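Local coordinates for [2Fe-2S] ferredoxin (Aquifex aeolicus, PDB 1M2D), which carries electrons in metabolic reactions by means of one bound [2Fe-2S] cluster within a thioredoxin-like fold, at residues A[9-13]-A[52-56]; A[19-25]-A[59-64]; A[81-85]-A[96-100]. The protein carries 1 engineered substitution. One frame throughout, in Å; residues are numbered along the deposited sequence.

Overall arrangement
Interactions 1 and 2 together build the cluster site, each giving one ligand to each iron, and interaction 3 lies well away from it. The iron FE1 takes Cys-9 from interaction 1 and Cys-22 from interaction 2; FE2 takes Cys-55 from interaction 1 and the engineered Ser-59 from interaction 2. The centres of these two contacts are about 8 Å apart, their segments alternate along the chain, and a probable hydrogen bond from Ala-23 N to Gln-11 O (2.9 Å) ties them. Interaction 3, near the start of helix 82-91, has its centre about 19 Å from that of interaction 1, across the chain's centre, and about 17 Å from that of interaction 2.

Interaction 1 (A[9-13]-A[52-56]). With FES (Fe2/s2 (inorganic) cluster), chain C.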
loop_
_atom_site.group_PDB
_atom_site.type_symbol
_atom_site.label_atom_id
_atom_site.label_comp_id
_atom_site.label_asym_id
_atom_site.label_seq_id
_atom_site.Cartn_x
_atom_site.Cartn_y
_atom_site.Cartn_z
ATOM N N CYS A 9 3.108 -3.315 6.391
ATOM C CA CYS A 9 4.532 -3.166 6.127
ATOM C C CYS A 9 5.236 -4.486 6.470
ATOM O O CYS A 9 5.137 -4.941 7.603
ATOM C CB CYS A 9 5.104 -2.031 6.927
ATOM S SG CYS A 9 6.894 -1.874 6.648
ATOM N N VAL A 10 5.940 -5.060 5.488
ATOM C CA VAL A 10 6.692 -6.271 5.654
ATOM C C VAL A 10 8.209 -6.025 5.485
ATOM O O VAL A 10 8.970 -6.980 5.350
ATOM C CB VAL A 10 6.219 -7.428 4.752
ATOM C CG1 VAL A 10 4.774 -7.777 5.087
ATOM C CG2 VAL A 10 6.372 -7.062 3.282
ATOM N N GLN A 11 8.608 -4.757 5.483
ATOM C CA GLN A 11 10.000 -4.375 5.324
ATOM C C GLN A 11 10.877 -4.989 6.382
ATOM O O GLN A 11 10.589 -4.935 7.567
ATOM C CB GLN A 11 10.081 -2.871 5.464
ATOM C CG GLN A 11 11.459 -2.236 5.296
ATOM C CD GLN A 11 11.846 -2.015 3.864
ATOM O OE1 GLN A 11 11.099 -1.341 3.108
ATOM N NE2 GLN A 11 12.977 -2.578 3.455
ATOM N N ASP A 12 12.008 -5.517 5.928
ATOM C CA ASP A 12 13.075 -5.883 6.832
ATOM C C ASP A 12 14.250 -4.941 6.582
ATOM O O ASP A 12 14.330 -4.317 5.561
ATOM C CB ASP A 12 13.534 -7.318 6.652
ATOM C CG ASP A 12 14.199 -7.872 7.918
ATOM O OD1 ASP A 12 14.339 -7.196 8.975
ATOM O OD2 ASP A 12 14.599 -9.034 7.781
ATOM N N ARG A 13 15.136 -4.873 7.570
ATOM C CA ARG A 13 16.313 -3.991 7.534
ATOM C C ARG A 13 17.501 -4.768 8.132
ATOM O O ARG A 13 17.273 -5.626 8.988
ATOM C CB ARG A 13 16.169 -2.689 8.306
ATOM C CG ARG A 13 15.034 -1.794 7.891
ATOM C CD ARG A 13 15.345 -0.821 6.834
ATOM N NE ARG A 13 14.338 0.223 6.700
ATOM C CZ ARG A 13 14.123 0.875 5.578
ATOM N NH1 ARG A 13 14.770 0.676 4.456
ATOM N NH2 ARG A 13 13.164 1.788 5.669
ATOM N N PRO A 52 1.104 -6.460 0.985
ATOM C CA PRO A 52 2.352 -6.222 1.701
ATOM C C PRO A 52 3.115 -5.045 1.111
ATOM O O PRO A 52 3.095 -4.873 -0.101
ATOM C CB PRO A 52 3.124 -7.557 1.470
ATOM C CG PRO A 52 2.664 -7.991 0.103
ATOM C CD PRO A 52 1.239 -7.511 -0.051
ATOM N N THR A 53 3.796 -4.289 1.966
ATOM C CA THR A 53 4.489 -3.101 1.512
ATOM C C THR A 53 5.885 -2.993 2.059
ATOM O O THR A 53 6.282 -3.652 3.030
ATOM C CB THR A 53 3.762 -1.775 1.907
ATOM O OG1 THR A 53 3.957 -1.503 3.285
ATOM C CG2 THR A 53 2.266 -1.889 1.673
ATOM N N GLY A 54 6.648 -2.084 1.453
ATOM C CA GLY A 54 7.871 -1.578 2.078
ATOM C C GLY A 54 7.544 -0.517 3.111
ATOM O O GLY A 54 6.385 -0.162 3.371
ATOM N N CYS A 55 8.591 0.054 3.691
ATOM C CA CYS A 55 8.496 0.971 4.837
ATOM C C CYS A 55 7.556 2.091 4.519
ATOM O O CYS A 55 7.633 2.742 3.465
ATOM C CB CYS A 55 9.865 1.509 5.129
ATOM S SG CYS A 55 9.974 2.627 6.569
ATOM N N MET A 56 6.662 2.388 5.476
ATOM C CA MET A 56 5.725 3.504 5.432
ATOM C C MET A 56 6.085 4.610 6.415
ATOM O O MET A 56 5.286 5.447 6.773
ATOM C CB MET A 56 4.274 3.015 5.632
ATOM C CG MET A 56 3.832 2.249 4.386
ATOM S SD MET A 56 2.074 1.764 4.403
ATOM C CE MET A 56 2.115 0.374 5.513
HETATM FE FE1 FES C . 7.613 -0.727 8.511
HETATM FE FE2 FES C . 9.267 1.400 8.405
HETATM S S1 FES C . 9.823 -0.760 8.350
HETATM S S2 FES C . 7.027 1.404 8.647
#
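Gln-11 reaches over to Cys-55 with its amide, and how that amide is turned defines this contact. Its CG stands anti to the backbone N (chi1 -178°) and the chain then bends at chi2 (82°), which brings OE1 round to the backbone of 54-55. There OE1 accepts from Cys-55 N at 2.9 Å, in the carbonyl plane and on a lone pair. The other end of the amide is held too: Gln-11 NE2 gives a nearly straight bond to Asp-12 O at 3.0 Å, so the group is fixed against rotation. The guanidinium of Arg-13 lies with one face over Gln-11 CD, and its NH2 comes to 3.4 Å from Cys-55 SG.

Nearer the sheet, strand 4-9 ends beside strand 48-53. Cys-9 pairs in parallel with Thr-53, and Val-10 N bonds to Thr-53 O at 2.9 Å. Beside this bond, Val-10 and Pro-52 lie side by side and point the same way, with CG2 of Val-10 3.8 Å from CB of Pro-52. Met-56 bends at its last torsion and brings CE back toward Cys-9 CB. Thr-53 and Met-56 also pack on Thr-51 of the second subunit, so the contact stands next to the dimer interface.

The two cysteines hold different irons: Cys-9 SG binds FE1 at 2.3 Å and Cys-55 SG binds FE2 at the same length. Cys-22 adds a ligand to FE1 and the engineered Ser-59 one to FE2. Gln-11 N also donates to Cys-9 SG at 3.6 Å. That N-H, together with the Arg-13 guanidinium near Cys-55, would be expected to stabilise negative charge on the ligand sulfurs, and so probably bears on how readily the cluster takes up an electron.

Interaction 2 (A[19-25]-A[59-64]); sequences QGSCAQR and SMMGPV. Engineered in segment 59-64: Ser-59 (natural residue Cys). With FES (Fe2/s2 (inorganic) cluster), chain C.
The engineered Ser-59 and Gln-19 meet where two loops of the thioredoxin-like fold close over the [2Fe-2S] cluster. Ser-59 OG binds the iron FE2 at 1.9 Å, and a water links the same oxygen to Gly-20 O. On the other side of the residue, its carbonyl O sits over one face of the Arg-25 guanidinium, offset toward the rim. That guanidinium is already committed within its own loop: NH1 and NH2 both grip Gln-19 O, with NH1 on a lone pair in the carbonyl plane at 2.8 Å and NH2 above that plane.

Met-60 follows. Its bent side chain crosses Gln-19 at about a right angle, CG against CG at 3.8 Å, and its CA lies over the same guanidinium face as Ser-59 O. A second water bridges Met-60 O and, weakly, Arg-25 NH2.

At Gly-62, whose lack of a side chain suits the closeness of Cys-22, CA is 4.0 Å from Cys-22 SG. The Gly-62 to Pro-63 peptide is cis, just ahead of strand 65-68, as in thioredoxin itself. The Pro-63 ring rests against Arg-25, its CG 3.4 Å from Arg-25 O.

Val-64 turns CG2 toward the bridging sulfide S2, while its backbone N donates to Cys-22 SG, one of the two cysteine ligands of FE1, at 3.5 Å with an N-H...S angle of 158°.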
loop_
_atom_site.group_PDB
_atom_site.type_symbol
_atom_site.label_atom_id
_atom_site.label_comp_id
_atom_site.label_asym_id
_atom_site.label_seq_id
_atom_site.Cartn_x
_atom_site.Cartn_y
_atom_site.Cartn_z
ATOM N N GLN A 19 16.153 2.542 13.470
ATOM C CA GLN A 19 14.711 2.462 13.614
ATOM C C GLN A 19 14.188 1.031 13.513
ATOM O O GLN A 19 12.979 0.815 13.761
ATOM C CB GLN A 19 13.973 3.290 12.572
ATOM C CG GLN A 19 14.137 4.767 12.669
ATOM C CD GLN A 19 15.440 5.343 12.245
ATOM O OE1 GLN A 19 15.731 6.495 12.661
ATOM N NE2 GLN A 19 16.224 4.719 11.388
ATOM N N GLY A 20 15.069 0.053 13.229
ATOM C CA GLY A 20 14.625 -1.304 13.113
ATOM C C GLY A 20 13.697 -1.468 11.957
ATOM O O GLY A 20 13.813 -0.703 10.998
ATOM N N SER A 21 12.804 -2.441 12.033
ATOM C CA SER A 21 11.914 -2.703 10.907
ATOM C C SER A 21 10.662 -3.386 11.394
ATOM O O SER A 21 10.621 -4.029 12.464
ATOM C CB SER A 21 12.556 -3.592 9.863
ATOM O OG SER A 21 12.684 -4.921 10.329
ATOM N N CYS A 22 9.604 -3.328 10.561
ATOM C CA CYS A 22 8.388 -4.013 10.935
ATOM C C CYS A 22 8.555 -5.524 10.917
ATOM O O CYS A 22 7.998 -6.222 11.777
ATOM C CB CYS A 22 7.248 -3.541 10.034
ATOM S SG CYS A 22 6.738 -1.842 10.324
ATOM N N ALA A 23 9.335 -6.058 9.975
ATOM C CA ALA A 23 9.549 -7.517 9.945
ATOM C C ALA A 23 10.237 -8.001 11.218
ATOM O O ALA A 23 9.868 -9.031 11.779
ATOM C CB ALA A 23 10.350 -7.917 8.741
ATOM N N GLN A 24 11.215 -7.254 11.716
ATOM C CA GLN A 24 11.876 -7.618 12.958
ATOM C C GLN A 24 10.919 -7.618 14.125
ATOM O O GLN A 24 11.171 -8.310 15.085
ATOM C CB GLN A 24 13.016 -6.648 13.222
ATOM C CG GLN A 24 14.086 -6.697 12.162
ATOM C CD GLN A 24 14.981 -5.467 12.423
ATOM O OE1 GLN A 24 15.214 -5.211 13.612
ATOM N NE2 GLN A 24 15.377 -4.857 11.326
ATOM N N ARG A 25 9.845 -6.823 14.045
ATOM C CA ARG A 25 8.856 -6.641 15.087
ATOM C C ARG A 25 7.629 -7.536 14.893
ATOM O O ARG A 25 6.643 -7.343 15.559
ATOM C CB ARG A 25 8.460 -5.155 15.197
ATOM C CG ARG A 25 9.567 -4.223 15.659
ATOM C CD ARG A 25 9.097 -2.782 15.773
ATOM N NE ARG A 25 10.013 -1.869 16.416
ATOM C CZ ARG A 25 10.989 -1.169 15.827
ATOM N NH1 ARG A 25 11.194 -1.263 14.528
ATOM N NH2 ARG A 25 11.765 -0.355 16.506
ATOM N N SER A 59 8.409 3.400 11.403
ATOM C CA SER A 59 8.965 2.110 11.789
ATOM C C SER A 59 9.087 1.903 13.287
ATOM O O SER A 59 8.853 0.793 13.775
ATOM C CB SER A 59 10.357 1.930 11.184
ATOM O OG SER A 59 10.321 2.242 9.798
ATOM N N MET A 60 9.442 2.948 14.016
ATOM C CA MET A 60 9.587 2.779 15.470
ATOM C C MET A 60 8.253 2.487 16.177
ATOM O O MET A 60 8.261 2.093 17.334
ATOM C CB MET A 60 10.274 3.971 16.090
ATOM C CG MET A 60 11.671 4.233 15.556
ATOM S SD MET A 60 12.769 3.517 16.609
ATOM C CE MET A 60 12.961 4.220 18.159
ATOM N N MET A 61 7.134 2.700 15.473
ATOM C CA MET A 61 5.813 2.397 16.005
ATOM C C MET A 61 5.226 1.122 15.379
ATOM O O MET A 61 4.026 0.879 15.491
ATOM C CB MET A 61 4.883 3.634 15.823
ATOM C CG MET A 61 5.337 4.796 16.775
ATOM S SD MET A 61 4.263 6.219 16.637
ATOM C CE MET A 61 4.579 6.682 14.984
ATOM N N GLY A 62 6.040 0.311 14.720
ATOM C CA GLY A 62 5.594 -0.829 14.044
ATOM C C GLY A 62 5.318 -2.055 14.863
ATOM O O GLY A 62 5.650 -2.085 16.073
ATOM N N PRO A 63 4.766 -3.106 14.286
ATOM C CA PRO A 63 4.266 -3.224 12.898
ATOM C C PRO A 63 3.178 -2.232 12.536
ATOM O O PRO A 63 2.231 -2.029 13.283
ATOM C CB PRO A 63 3.732 -4.614 12.823
ATOM C CG PRO A 63 4.599 -5.367 13.782
ATOM C CD PRO A 63 4.697 -4.430 14.970
ATOM N N VAL A 64 3.378 -1.588 11.400
ATOM C CA VAL A 64 2.479 -0.576 10.826
ATOM C C VAL A 64 1.506 -1.242 9.857
ATOM O O VAL A 64 1.928 -1.952 8.923
ATOM C CB VAL A 64 3.278 0.536 10.139
ATOM C CG1 VAL A 64 2.331 1.553 9.536
ATOM C CG2 VAL A 64 4.221 1.219 11.138
HETATM FE FE1 FES C . 7.613 -0.727 8.511
HETATM FE FE2 FES C . 9.267 1.400 8.405
HETATM S S1 FES C . 9.823 -0.760 8.350
HETATM S S2 FES C . 7.027 1.404 8.647
HETATM O O HOH W 1 12.965 1.167 9.115
HETATM O O HOH W 2 10.209 1.255 18.978
#

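Interaction 3 (A[81-85]-A[96-100]); sequences DVDEI and VERLV
A salt-bridge network of Asp-81, Glu-84 and Arg-98 joins the start of helix 82-91 to the short 3-10 turn 97-99. Asp-81 and Glu-84, three residues apart, both present a carboxylate to the same guanidinium. One nitrogen serves both: Arg-98 NH2 lies 2.7 Å from Asp-81 OD1 and 2.8 Å from Glu-84 OE1, and both bonds are nearly straight. Both oxygens sit at the edge of the guanidinium, close to its plane, but they are met differently. Asp-81 OD1 is approached from above its carboxylate, whose plane is turned 58° from that of the guanidinium, whereas Glu-84 OE1 is met almost along its C-O axis, with the planes 32° apart.

Arg-98 gets there by starting between its backbone N and carbonyl carbon (chi1 66°) and then running straight to NE. Waters complete the edge. One joins Arg-98 NH1 to Asp-81 OD2, and another joins Arg-98 NE to Glu-84 OE2, to which it donates at 2.6 Å. Asp-81 OD2 also accepts from Lys-78 N, so this carboxylate is tied to the chain just before the helix as well.

Apolar side chains pack beneath and against the charged groups. Leu-99 CG lies over one guanidinium face, offset toward its rim, and CD1 of Leu-99 touches Asp-81 CB at 3.8 Å. Val-96 crosses Ile-85 at about a right angle, its CG2 4.0 Å from Ile-85 CG1, while its CG1 rests against the carboxylate of Glu-84. Ile-85 and Leu-99 both reach on to Tyr-74 of strand 72-74, and Val-96 N donates a hydrogen bond to the Tyr-74 hydroxyl.

The contact thus turns the chain after helix 82-91 back to add edge strand 100-102 beside strands 65-68 and 72-74, which with that helix make the C-terminal beta-beta-alpha half of a thioredoxin-like fold.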
loop_
_atom_site.group_PDB
_atom_site.type_symbol
_atom_site.label_atom_id
_atom_site.label_comp_id
_atom_site.label_asym_id
_atom_site.label_seq_id
_atom_site.Cartn_x
_atom_site.Cartn_y
_atom_site.Cartn_z
ATOM N N ASP A 81 -3.638 -9.526 17.468
ATOM C CA ASP A 81 -4.566 -8.435 17.313
ATOM C C ASP A 81 -5.324 -8.508 15.989
ATOM O O ASP A 81 -6.295 -7.740 15.829
ATOM C CB ASP A 81 -3.798 -7.103 17.300
ATOM C CG ASP A 81 -3.136 -6.872 18.627
ATOM O OD1 ASP A 81 -3.821 -7.042 19.679
ATOM O OD2 ASP A 81 -1.975 -6.447 18.622
ATOM N N VAL A 82 -4.919 -9.336 15.066
ATOM C CA VAL A 82 -5.527 -9.325 13.737
ATOM C C VAL A 82 -7.018 -9.684 13.833
ATOM O O VAL A 82 -7.840 -9.066 13.165
ATOM C CB VAL A 82 -4.746 -10.232 12.795
ATOM C CG1 VAL A 82 -5.528 -10.450 11.497
ATOM C CG2 VAL A 82 -3.378 -9.597 12.522
ATOM N N ASP A 83 -7.392 -10.640 14.686
ATOM C CA ASP A 83 -8.798 -10.965 14.766
ATOM C C ASP A 83 -9.653 -9.770 15.179
ATOM O O ASP A 83 -10.709 -9.559 14.623
ATOM C CB ASP A 83 -9.050 -12.061 15.782
ATOM C CG ASP A 83 -8.649 -13.414 15.294
ATOM O OD1 ASP A 83 -8.450 -13.615 14.099
ATOM O OD2 ASP A 83 -8.578 -14.112 16.327
ATOM N N GLU A 84 -9.177 -9.001 16.166
ATOM C CA GLU A 84 -9.979 -7.849 16.611
ATOM C C GLU A 84 -10.088 -6.856 15.497
ATOM O O GLU A 84 -11.153 -6.241 15.273
ATOM C CB GLU A 84 -9.382 -7.239 17.878
ATOM C CG GLU A 84 -10.283 -6.205 18.478
ATOM C CD GLU A 84 -9.782 -5.493 19.731
ATOM O OE1 GLU A 84 -8.716 -5.858 20.247
ATOM O OE2 GLU A 84 -10.478 -4.580 20.218
ATOM N N ILE A 85 -8.989 -6.585 14.763
ATOM C CA ILE A 85 -9.102 -5.620 13.667
ATOM C C ILE A 85 -10.074 -6.138 12.610
ATOM O O ILE A 85 -10.889 -5.356 12.102
ATOM C CB ILE A 85 -7.699 -5.344 13.072
ATOM C CG1 ILE A 85 -6.772 -4.650 14.070
ATOM C CG2 ILE A 85 -7.834 -4.564 11.762
ATOM C CD1 ILE A 85 -5.315 -4.567 13.664
ATOM N N VAL A 96 -10.034 -0.119 15.931
ATOM C CA VAL A 96 -9.514 -0.656 17.123
ATOM C C VAL A 96 -8.681 0.460 17.744
ATOM O O VAL A 96 -7.487 0.638 17.469
ATOM C CB VAL A 96 -8.740 -1.954 16.946
ATOM C CG1 VAL A 96 -8.212 -2.403 18.313
ATOM C CG2 VAL A 96 -9.645 -3.006 16.305
ATOM N N GLU A 97 -9.358 1.252 18.585
ATOM C CA GLU A 97 -8.793 2.500 19.089
ATOM C C GLU A 97 -7.447 2.343 19.720
ATOM O O GLU A 97 -6.556 3.200 19.521
ATOM C CB GLU A 97 -9.759 3.102 20.135
ATOM C CG GLU A 97 -9.413 4.482 20.553
ATOM C CD GLU A 97 -10.471 5.115 21.445
ATOM O OE1 GLU A 97 -10.155 6.274 21.801
ATOM O OE2 GLU A 97 -11.490 4.584 21.728
ATOM N N ARG A 98 -7.237 1.271 20.497
ATOM C CA ARG A 98 -6.012 1.139 21.268
ATOM C C ARG A 98 -4.758 1.015 20.381
ATOM O O ARG A 98 -3.669 1.248 20.894
ATOM C CB ARG A 98 -6.099 -0.031 22.198
ATOM C CG ARG A 98 -6.174 -1.354 21.535
ATOM C CD ARG A 98 -6.311 -2.496 22.580
ATOM N NE ARG A 98 -6.543 -3.729 21.855
ATOM C CZ ARG A 98 -5.576 -4.502 21.366
ATOM N NH1 ARG A 98 -4.285 -4.276 21.575
ATOM N NH2 ARG A 98 -5.915 -5.577 20.657
ATOM N N LEU A 99 -4.899 0.634 19.131
ATOM C CA LEU A 99 -3.753 0.464 18.223
ATOM C C LEU A 99 -3.582 1.585 17.264
ATOM O O LEU A 99 -2.639 1.613 16.462
ATOM C CB LEU A 99 -3.887 -0.875 17.478
ATOM C CG LEU A 99 -3.789 -2.108 18.378
ATOM C CD1 LEU A 99 -4.043 -3.342 17.516
ATOM C CD2 LEU A 99 -2.486 -2.221 19.091
ATOM N N VAL A 100 -4.476 2.572 17.232
ATOM C CA VAL A 100 -4.394 3.645 16.253
ATOM C C VAL A 100 -3.246 4.573 16.553
ATOM O O VAL A 100 -3.120 5.068 17.677
ATOM C CB VAL A 100 -5.732 4.435 16.194
ATOM C CG1 VAL A 100 -5.637 5.650 15.302
ATOM C CG2 VAL A 100 -6.871 3.537 15.763
HETATM O O HOH W 3 -1.573 -5.477 21.161
HETATM O O HOH W 4 -9.357 -3.075 22.033
#